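Local coordinates for F420-reducing hydrogenase, subunit beta (Methanothermobacter marburgensis, PDB 4OMF), which probably relays electrons between an iron-sulfur cluster and coenzyme F420 through its bound FAD, as the beta subunit of the F420-reducing hydrogenase, at residues Leu22-Gly27 with Lys160-Lys165; Ile41-Val46 with Ile94-Thr99; Met107-Met112 with Asp124-Leu129. One frame throughout, in Å; residues are numbered along the deposited sequence.

Contact 1. Residues Leu22-Gly27 with Lys160-Lys165; sequences LAQDGG and KMDIGK. With FAD (flavin-adenine dinucleotide), chain R.
Gln24 NE2 gives its hydrogens to two acceptors on the strand opposite. The firmer bond runs to Met161 O at 2.8 Å and is essentially straight (179° at the hydrogen); it lies in the amide plane of Gln24 and meets a lone pair in the carbonyl plane. The second, to Asp162 OD1 at 3.1 Å, is bent and weak, with the carboxylate turned 90° to the amide. At the other end of the same amide, Gln24 OE1 takes the N-H of Thr74 and lies 2.9 Å from water 1, which in turn accepts from Met161 N. With both ends occupied, the amide has little freedom to flip. A bend at chi2 (74°) turns it off the loop towards strand 160-164. Returning the other way, Lys160 reaches out as a fully extended chain, and Lys160 NZ donates a hydrogen bond to Gln24 O at 2.9 Å from somewhat out of the carbonyl plane, so the one glutamine is held by both side chain and backbone.

The other side of this loop, between helix 17-22 and helix 28-39, is a phosphate-binding turn for FAD. Gln24 N donates to FAD O1A at 2.8 Å, while FAD O2P receives two N-H groups, from Asp25 N at 2.8 Å and from Gly27 N at 2.9 Å. Gly27 is the N-cap of helix 28-39, which would probably help to offset the phosphate charge. Asp25 OD2 accepts the ribityl hydroxyl FAD O4' at 2.5 Å, and water 2 lies between Asp25 OD1 and Asp162 OD2 and can donate to them.

Contact 2. Residues Ile41-Val46 with Ile94-Thr99; sequences IIEGAV and IEKLGT
Gly98 bonds to the residues on both sides of Ala45 in segment 41-46: Gly98 N donates to Gly44 O at 3.0 Å, and Gly98 O accepts from Val46 N, also at 3.0 Å. This is parallel beta pairing, and a CA-H...O contact from Ala45 CA to Gly98 O at 3.1 Å fills in beside it. Ahead of the strands, Glu43 N donates to Lys96 O at 2.7 Å, in the carbonyl plane. Gly44 N is buried here with no partner in the model.

Two side chains add polar bonds. Glu43 CG lies opposite the carbonyl carbon (chi1 -62°) and the chain runs on extended, which carries OE1 to Glu95 N at 2.8 Å; the bond is nearly straight (174°). Beyond the two segments, a neighbouring protein chain offers basic side chains that pair with Glu43 OE2 and Glu95 OE1. A leucine in place of Glu43 would probably leave the amide of Glu95 without its acceptor and the basic group of the neighbouring chain with one carboxylate fewer. Further on, Thr99 OG1 donates to Val46 O at 3.1 Å from above the carbonyl plane, 40° out of it.

Two isoleucines pack against glycine backbone: Ile42 CG2 lies 3.7 Å from Gly98 N, and Ile94 CD1 lies 4.0 Å from Gly44 CA. The glycines leave no room for a side chain beside Ile42 CD1 and Ile94 CD1.

These are two neighbouring strands of the large mixed sheet. Strand 56-62 flanks the pair beside Ala45, and strand 126-132 adjoins Leu97. Helix 28-39 packs Leu33 on Ile42 and Ala45, whereas Val46, Leu97 and Thr99 meet Leu85 of helix 85-89 on the opposite face.

Contact 3. Residues Met107-Met112 with Asp124-Leu129; sequences MGIRKM and DKIKLL. With KEN (N,N-dimethylmethanamine), chain P.
Arg110 meets Leu129 because its chain folds at chi2 (-50°) and turns the guanidinium back towards the strand, while Leu129, with CG opposite its backbone N (chi1 -161°), sends CD1 out to it. That methyl, Leu129 CD1, sits over the centre of one guanidinium face, 3.5 Å from Arg110 CZ. The trimethylamine lies at the edge of the same group, near its plane, with methyl CC1 towards NH2, and Ile126 lines the pocket as well.

The polar rim of Arg110 is taken up elsewhere: NH2 bonds Gln113, NE donates to Leu202 O, and NH1 makes a salt bridge to Asp204, whose other oxygen receives Leu129 N. These bonds probably hold the plane of the guanidinium, with one face turned to Leu129 CD1.

The rest is apolar. Ile109 CG2 touches two methyls, Ile126 CD1 at 3.6 Å, where the side chains meet at a slant, and Leu129 CD1 at 3.8 Å, tip to tip. Met112, bent at chi2 and chi3, also reaches Ile126 end to end: Met112 CE lies 3.8 Å from Ile126 CD1.

Helix 103-114 is the connecting helix of a beta-alpha-beta unit; its segment 107-112 runs roughly antiparallel to strand 126-129 (153°), the two axes 11.5 Å apart at their closest. Within that unit, Ile109 and Leu129 also touch Thr99 of the preceding strand, and Leu85 of helix 85-89 packs against Ile109.

Contacts 2 and 3 are close neighbours, their centres about 11 Å apart on one side of the chain, and both build on the same sheet: strand 97-101 pairs within contact 2, leads into the helix of contact 3, and at Leu97 probably bonds to Lys125 and Lys127 of the adjacent strand side. Contact 1 lies apart, its centre about 24 to 26 Å from theirs, and joins a cofactor loop to the separate three-stranded sheet; its segments enclose the other two along the chain. All three are largely buried, but contacts 2 and 3 each border another protein chain, contact 1 none. Chemistry follows place: polar side chains and waters beside FAD, main-chain bonds between strands, methyls and one guanidinium face between helix and sheet.

Contact 1. Residues Leu22-Gly27 with Lys160-Lys165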
# COMPACT_ATOMS: atom_id res chain seq x y z
N LEU C 22 -31.56 -15.18 -28.49
CA LEU C 22 -30.44 -15.02 -27.56
C LEU C 22 -30.81 -14.22 -26.32
O LEU C 22 -30.16 -14.35 -25.27
CB LEU C 22 -29.26 -14.35 -28.27
CG LEU C 22 -28.64 -15.15 -29.43
CD1 LEU C 22 -27.74 -14.25 -30.26
CD2 LEU C 22 -27.86 -16.35 -28.89
N ALA C 23 -31.85 -13.41 -26.43
CA ALA C 23 -32.20 -12.41 -25.41
C ALA C 23 -32.74 -12.97 -24.11
O ALA C 23 -33.42 -14.00 -24.11
CB ALA C 23 -33.22 -11.44 -25.98
N GLN C 24 -32.47 -12.27 -23.01
CA GLN C 24 -33.09 -12.62 -21.74
C GLN C 24 -34.61 -12.46 -21.80
O GLN C 24 -35.37 -13.34 -21.38
CB GLN C 24 -32.54 -11.75 -20.61
CG GLN C 24 -33.08 -12.14 -19.22
CD GLN C 24 -32.44 -13.45 -18.71
OE1 GLN C 24 -31.45 -13.93 -19.28
NE2 GLN C 24 -33.00 -14.01 -17.65
N ASP C 25 -35.02 -11.31 -22.31
CA ASP C 25 -36.41 -10.91 -22.32
C ASP C 25 -36.79 -10.48 -23.74
O ASP C 25 -36.81 -11.32 -24.64
CB ASP C 25 -36.63 -9.80 -21.28
CG ASP C 25 -36.38 -10.29 -19.87
OD1 ASP C 25 -36.96 -11.34 -19.50
OD2 ASP C 25 -35.59 -9.65 -19.13
N GLY C 26 -37.07 -9.20 -23.95
CA GLY C 26 -37.48 -8.70 -25.26
C GLY C 26 -36.31 -8.41 -26.21
O GLY C 26 -36.52 -8.11 -27.39
N GLY C 27 -35.08 -8.49 -25.72
CA GLY C 27 -33.93 -8.17 -26.54
C GLY C 27 -33.80 -6.68 -26.78
O GLY C 27 -33.31 -6.24 -27.82
N LYS C 160 -29.71 -21.18 -19.32
CA LYS C 160 -30.27 -19.85 -19.07
C LYS C 160 -30.64 -19.75 -17.59
O LYS C 160 -31.06 -20.73 -17.00
CB LYS C 160 -31.51 -19.59 -19.95
CG LYS C 160 -32.07 -18.16 -19.85
CD LYS C 160 -33.32 -17.95 -20.72
CE LYS C 160 -33.70 -16.47 -20.79
NZ LYS C 160 -35.00 -16.23 -21.46
N MET C 161 -30.50 -18.57 -16.99
CA MET C 161 -31.04 -18.34 -15.65
C MET C 161 -32.03 -17.17 -15.73
O MET C 161 -31.94 -16.34 -16.63
CB MET C 161 -29.93 -18.08 -14.62
CG MET C 161 -28.98 -16.93 -14.96
SD MET C 161 -27.64 -16.78 -13.74
CE MET C 161 -26.85 -18.39 -13.85
N ASP C 162 -32.97 -17.13 -14.79
CA ASP C 162 -34.02 -16.11 -14.81
C ASP C 162 -34.57 -15.94 -13.39
O ASP C 162 -34.51 -16.86 -12.57
CB ASP C 162 -35.14 -16.52 -15.78
CG ASP C 162 -35.92 -15.33 -16.32
OD1 ASP C 162 -35.61 -14.19 -15.93
OD2 ASP C 162 -36.82 -15.56 -17.16
N ILE C 163 -35.10 -14.76 -13.11
CA ILE C 163 -35.73 -14.48 -11.83
C ILE C 163 -37.09 -13.87 -12.13
O ILE C 163 -37.21 -13.02 -13.00
CB ILE C 163 -34.87 -13.53 -10.96
CG1 ILE C 163 -33.61 -14.26 -10.48
CG2 ILE C 163 -35.70 -12.97 -9.78
CD1 ILE C 163 -32.62 -13.41 -9.69
N GLY C 164 -38.12 -14.34 -11.44
CA GLY C 164 -39.46 -13.83 -11.67
C GLY C 164 -40.51 -14.71 -11.04
O GLY C 164 -40.26 -15.88 -10.74
N LYS C 165 -41.70 -14.13 -10.84
CA LYS C 165 -42.82 -14.84 -10.26
C LYS C 165 -42.45 -15.60 -8.98
O LYS C 165 -42.89 -16.73 -8.75
CB LYS C 165 -43.42 -15.80 -11.29
CG LYS C 165 -43.78 -15.10 -12.60
CD LYS C 165 -44.61 -15.99 -13.52
CE LYS C 165 -44.70 -15.41 -14.93
NZ LYS C 165 -43.40 -15.43 -15.68
PA FAD R . -30.46 -8.80 -23.86
O1A FAD R . -30.61 -10.19 -23.30
O2A FAD R . -30.59 -8.47 -25.31
O5B FAD R . -29.03 -8.26 -23.39
C5B FAD R . -28.79 -8.31 -21.98
C4B FAD R . -27.71 -7.27 -21.67
O4B FAD R . -27.47 -7.24 -20.26
C3B FAD R . -26.40 -7.65 -22.35
O3B FAD R . -25.83 -6.53 -23.06
C2B FAD R . -25.50 -8.02 -21.18
O2B FAD R . -24.14 -7.65 -21.45
C1B FAD R . -26.08 -7.25 -20.01
N9A FAD R . -25.79 -7.95 -18.75
C8A FAD R . -26.06 -9.24 -18.48
N7A FAD R . -25.68 -9.55 -17.22
C5A FAD R . -25.14 -8.42 -16.68
C6A FAD R . -24.52 -8.07 -15.39
N6A FAD R . -24.38 -8.98 -14.39
N1A FAD R . -24.11 -6.80 -15.24
C2A FAD R . -24.21 -5.87 -16.22
N3A FAD R . -24.75 -6.13 -17.43
C4A FAD R . -25.22 -7.37 -17.70
N1 FAD R . -35.05 -7.42 -14.59
C2 FAD R . -36.20 -7.06 -13.90
O2 FAD R . -37.26 -6.92 -14.53
N3 FAD R . -36.14 -6.91 -12.52
C4 FAD R . -34.95 -7.07 -11.83
O4 FAD R . -34.93 -6.89 -10.60
C4X FAD R . -34.02 -8.03 -12.39
N5 FAD R . -32.80 -8.27 -11.58
C5X FAD R . -31.57 -8.07 -12.35
C6 FAD R . -30.38 -8.23 -11.61
C7 FAD R . -29.15 -8.29 -12.28
C7M FAD R . -27.86 -8.44 -11.48
C8 FAD R . -29.14 -8.21 -13.67
C8M FAD R . -27.87 -8.26 -14.50
C9 FAD R . -30.33 -8.07 -14.42
C9A FAD R . -31.56 -8.09 -13.76
N10 FAD R . -32.76 -7.85 -14.50
C10 FAD R . -33.99 -7.95 -13.88
C1' FAD R . -32.77 -7.43 -15.91
C2' FAD R . -32.94 -8.56 -16.89
O2' FAD R . -32.66 -9.79 -16.40
C3' FAD R . -32.47 -8.26 -18.12
O3' FAD R . -31.11 -8.23 -18.19
C4' FAD R . -33.17 -7.14 -18.87
O4' FAD R . -34.59 -7.34 -18.93
C5' FAD R . -32.59 -6.97 -20.28
O5' FAD R . -33.07 -8.01 -21.12
P FAD R . -33.00 -7.88 -22.71
O1P FAD R . -33.59 -6.53 -23.06
O2P FAD R . -33.61 -9.11 -23.34
O3P FAD R . -31.40 -7.80 -22.99
O HOH W 1 -29.59 -16.02 -18.64
O HOH W 2 -37.72 -14.41 -19.37

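Contact 2. Residues Ile41-Val46 with Ile94-Thr99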
# COMPACT_ATOMS: atom_id res chain seq x y z
N ILE C 41 -24.78 6.10 -34.26
CA ILE C 41 -25.06 6.87 -33.05
C ILE C 41 -24.02 6.53 -31.99
O ILE C 41 -23.59 7.40 -31.22
CB ILE C 41 -26.48 6.59 -32.54
CG1 ILE C 41 -27.50 7.15 -33.53
CG2 ILE C 41 -26.70 7.21 -31.18
CD1 ILE C 41 -28.89 6.59 -33.33
N ILE C 42 -23.58 5.28 -31.98
CA ILE C 42 -22.44 4.88 -31.18
C ILE C 42 -21.44 4.14 -32.06
O ILE C 42 -21.80 3.67 -33.15
CB ILE C 42 -22.83 3.98 -29.98
CG1 ILE C 42 -23.46 2.65 -30.44
CG2 ILE C 42 -23.74 4.75 -29.00
CD1 ILE C 42 -23.96 1.76 -29.28
N GLU C 43 -20.20 4.04 -31.58
CA GLU C 43 -19.14 3.35 -32.32
C GLU C 43 -18.74 2.06 -31.61
O GLU C 43 -17.96 1.24 -32.14
CB GLU C 43 -17.91 4.27 -32.47
CG GLU C 43 -18.23 5.52 -33.28
CD GLU C 43 -17.16 6.61 -33.18
OE1 GLU C 43 -16.38 6.62 -32.20
OE2 GLU C 43 -17.12 7.46 -34.09
N GLY C 44 -19.28 1.87 -30.41
CA GLY C 44 -19.02 0.68 -29.63
C GLY C 44 -19.85 0.75 -28.36
O GLY C 44 -20.44 1.80 -28.05
N ALA C 45 -19.91 -0.36 -27.63
CA ALA C 45 -20.61 -0.35 -26.36
C ALA C 45 -19.95 -1.27 -25.35
O ALA C 45 -19.44 -2.31 -25.72
CB ALA C 45 -22.08 -0.76 -26.55
N VAL C 46 -19.97 -0.89 -24.08
CA VAL C 46 -19.44 -1.77 -23.04
C VAL C 46 -20.59 -2.66 -22.59
O VAL C 46 -21.70 -2.17 -22.32
CB VAL C 46 -18.86 -0.97 -21.83
CG1 VAL C 46 -18.54 -1.94 -20.68
CG2 VAL C 46 -17.59 -0.21 -22.24
N ILE C 94 -12.99 5.21 -29.39
CA ILE C 94 -14.42 5.51 -29.50
C ILE C 94 -14.75 6.91 -28.98
O ILE C 94 -14.30 7.30 -27.91
CB ILE C 94 -15.25 4.46 -28.73
CG1 ILE C 94 -15.12 3.09 -29.39
CG2 ILE C 94 -16.72 4.90 -28.54
CD1 ILE C 94 -15.47 1.92 -28.41
N GLU C 95 -15.49 7.68 -29.77
CA GLU C 95 -15.91 9.02 -29.34
C GLU C 95 -17.42 9.11 -29.11
O GLU C 95 -17.92 10.12 -28.60
CB GLU C 95 -15.47 10.07 -30.36
CG GLU C 95 -13.96 10.30 -30.25
CD GLU C 95 -13.41 11.30 -31.27
OE1 GLU C 95 -14.08 11.55 -32.31
OE2 GLU C 95 -12.30 11.82 -31.03
N LYS C 96 -18.12 8.05 -29.48
CA LYS C 96 -19.57 7.91 -29.26
C LYS C 96 -19.86 6.56 -28.62
O LYS C 96 -19.89 5.54 -29.30
CB LYS C 96 -20.34 8.02 -30.58
CG LYS C 96 -20.31 9.40 -31.26
CD LYS C 96 -20.68 9.26 -32.76
CE LYS C 96 -21.26 10.53 -33.34
NZ LYS C 96 -20.36 11.69 -33.10
N LEU C 97 -20.05 6.56 -27.31
CA LEU C 97 -20.06 5.33 -26.56
C LEU C 97 -21.45 4.95 -26.05
O LEU C 97 -22.20 5.81 -25.58
CB LEU C 97 -19.09 5.44 -25.38
CG LEU C 97 -18.85 4.17 -24.54
CD1 LEU C 97 -18.34 3.05 -25.43
CD2 LEU C 97 -17.87 4.47 -23.41
N GLY C 98 -21.77 3.66 -26.11
CA GLY C 98 -22.96 3.14 -25.47
C GLY C 98 -22.58 2.23 -24.31
O GLY C 98 -21.45 1.75 -24.22
N THR C 99 -23.53 1.97 -23.40
CA THR C 99 -23.28 0.93 -22.41
C THR C 99 -24.58 0.44 -21.82
O THR C 99 -25.62 1.09 -21.97
CB THR C 99 -22.36 1.44 -21.25
OG1 THR C 99 -21.95 0.31 -20.45
CG2 THR C 99 -23.08 2.47 -20.39

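Contact 3. Residues Met107-Met112 with Asp124-Leu129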
# COMPACT_ATOMS: atom_id res chain seq x y z
N MET C 107 -25.41 4.98 -11.53
CA MET C 107 -25.09 6.05 -10.60
C MET C 107 -23.62 6.48 -10.64
O MET C 107 -23.30 7.67 -10.64
CB MET C 107 -25.45 5.64 -9.17
CG MET C 107 -26.95 5.46 -9.03
SD MET C 107 -27.38 4.81 -7.39
CE MET C 107 -28.84 3.88 -7.78
N GLY C 108 -22.71 5.52 -10.67
CA GLY C 108 -21.31 5.84 -10.81
C GLY C 108 -21.04 6.60 -12.09
O GLY C 108 -20.25 7.54 -12.09
N ILE C 109 -21.68 6.18 -13.19
CA ILE C 109 -21.51 6.87 -14.47
C ILE C 109 -22.03 8.32 -14.44
O ILE C 109 -21.37 9.23 -14.91
CB ILE C 109 -22.21 6.08 -15.63
CG1 ILE C 109 -21.53 4.72 -15.82
CG2 ILE C 109 -22.25 6.91 -16.94
CD1 ILE C 109 -22.33 3.77 -16.69
N ARG C 110 -23.23 8.52 -13.90
CA ARG C 110 -23.84 9.85 -13.90
C ARG C 110 -23.07 10.76 -12.94
O ARG C 110 -22.91 11.96 -13.19
CB ARG C 110 -25.33 9.79 -13.51
CG ARG C 110 -26.24 9.07 -14.50
CD ARG C 110 -26.07 9.55 -15.93
NE ARG C 110 -27.21 9.17 -16.76
CZ ARG C 110 -27.24 9.27 -18.08
NH1 ARG C 110 -28.31 8.89 -18.76
NH2 ARG C 110 -26.17 9.72 -18.74
N LYS C 111 -22.58 10.18 -11.85
CA LYS C 111 -21.76 10.95 -10.92
C LYS C 111 -20.49 11.40 -11.62
O LYS C 111 -20.05 12.53 -11.44
CB LYS C 111 -21.41 10.13 -9.66
CG LYS C 111 -20.52 10.91 -8.66
CD LYS C 111 -20.31 10.15 -7.37
CE LYS C 111 -19.24 10.84 -6.54
NZ LYS C 111 -18.97 10.14 -5.22
N MET C 112 -19.91 10.52 -12.43
CA MET C 112 -18.70 10.87 -13.16
C MET C 112 -18.98 12.01 -14.13
O MET C 112 -18.17 12.94 -14.25
CB MET C 112 -18.13 9.65 -13.91
CG MET C 112 -17.00 9.99 -14.89
SD MET C 112 -17.57 10.35 -16.58
CE MET C 112 -18.32 8.76 -17.04
N ASP C 124 -18.60 13.43 -21.99
CA ASP C 124 -19.44 13.83 -23.11
C ASP C 124 -19.48 12.79 -24.23
O ASP C 124 -20.25 12.92 -25.18
CB ASP C 124 -18.96 15.18 -23.65
CG ASP C 124 -19.04 16.28 -22.61
OD1 ASP C 124 -20.08 16.34 -21.91
OD2 ASP C 124 -18.07 17.06 -22.48
N LYS C 125 -18.67 11.75 -24.11
CA LYS C 125 -18.65 10.69 -25.12
C LYS C 125 -19.71 9.64 -24.93
O LYS C 125 -19.96 8.84 -25.84
CB LYS C 125 -17.26 10.04 -25.15
CG LYS C 125 -16.24 11.01 -25.75
CD LYS C 125 -14.81 10.56 -25.57
CE LYS C 125 -13.83 11.67 -26.00
NZ LYS C 125 -12.42 11.20 -25.79
N ILE C 126 -20.33 9.61 -23.76
CA ILE C 126 -21.40 8.65 -23.52
C ILE C 126 -22.67 9.15 -24.23
O ILE C 126 -23.19 10.23 -23.90
CB ILE C 126 -21.63 8.45 -22.02
CG1 ILE C 126 -20.33 7.96 -21.38
CG2 ILE C 126 -22.78 7.47 -21.78
CD1 ILE C 126 -20.46 7.65 -19.94
N LYS C 127 -23.13 8.41 -25.23
CA LYS C 127 -24.27 8.87 -26.04
C LYS C 127 -25.55 8.07 -25.76
O LYS C 127 -26.66 8.53 -26.04
CB LYS C 127 -23.95 8.79 -27.53
CG LYS C 127 -22.71 9.59 -27.94
CD LYS C 127 -22.85 11.08 -27.62
CE LYS C 127 -21.56 11.85 -27.96
NZ LYS C 127 -21.69 13.28 -27.57
N LEU C 128 -25.40 6.87 -25.22
CA LEU C 128 -26.57 6.05 -24.90
C LEU C 128 -26.30 5.18 -23.70
O LEU C 128 -25.44 4.29 -23.74
CB LEU C 128 -26.96 5.18 -26.08
CG LEU C 128 -28.09 4.16 -25.89
CD1 LEU C 128 -29.40 4.86 -25.59
CD2 LEU C 128 -28.19 3.33 -27.13
N LEU C 129 -27.02 5.44 -22.63
CA LEU C 129 -26.88 4.64 -21.42
C LEU C 129 -28.16 3.86 -21.22
O LEU C 129 -29.17 4.42 -20.83
CB LEU C 129 -26.57 5.55 -20.21
CG LEU C 129 -25.96 4.99 -18.92
CD1 LEU C 129 -25.85 6.09 -17.86
CD2 LEU C 129 -26.74 3.82 -18.36
CA1 KEN P . -27.85 11.50 -22.19
CB1 KEN P . -25.45 11.86 -21.54
CC1 KEN P . -26.30 9.55 -21.73
NE1 KEN P . -26.42 10.96 -22.27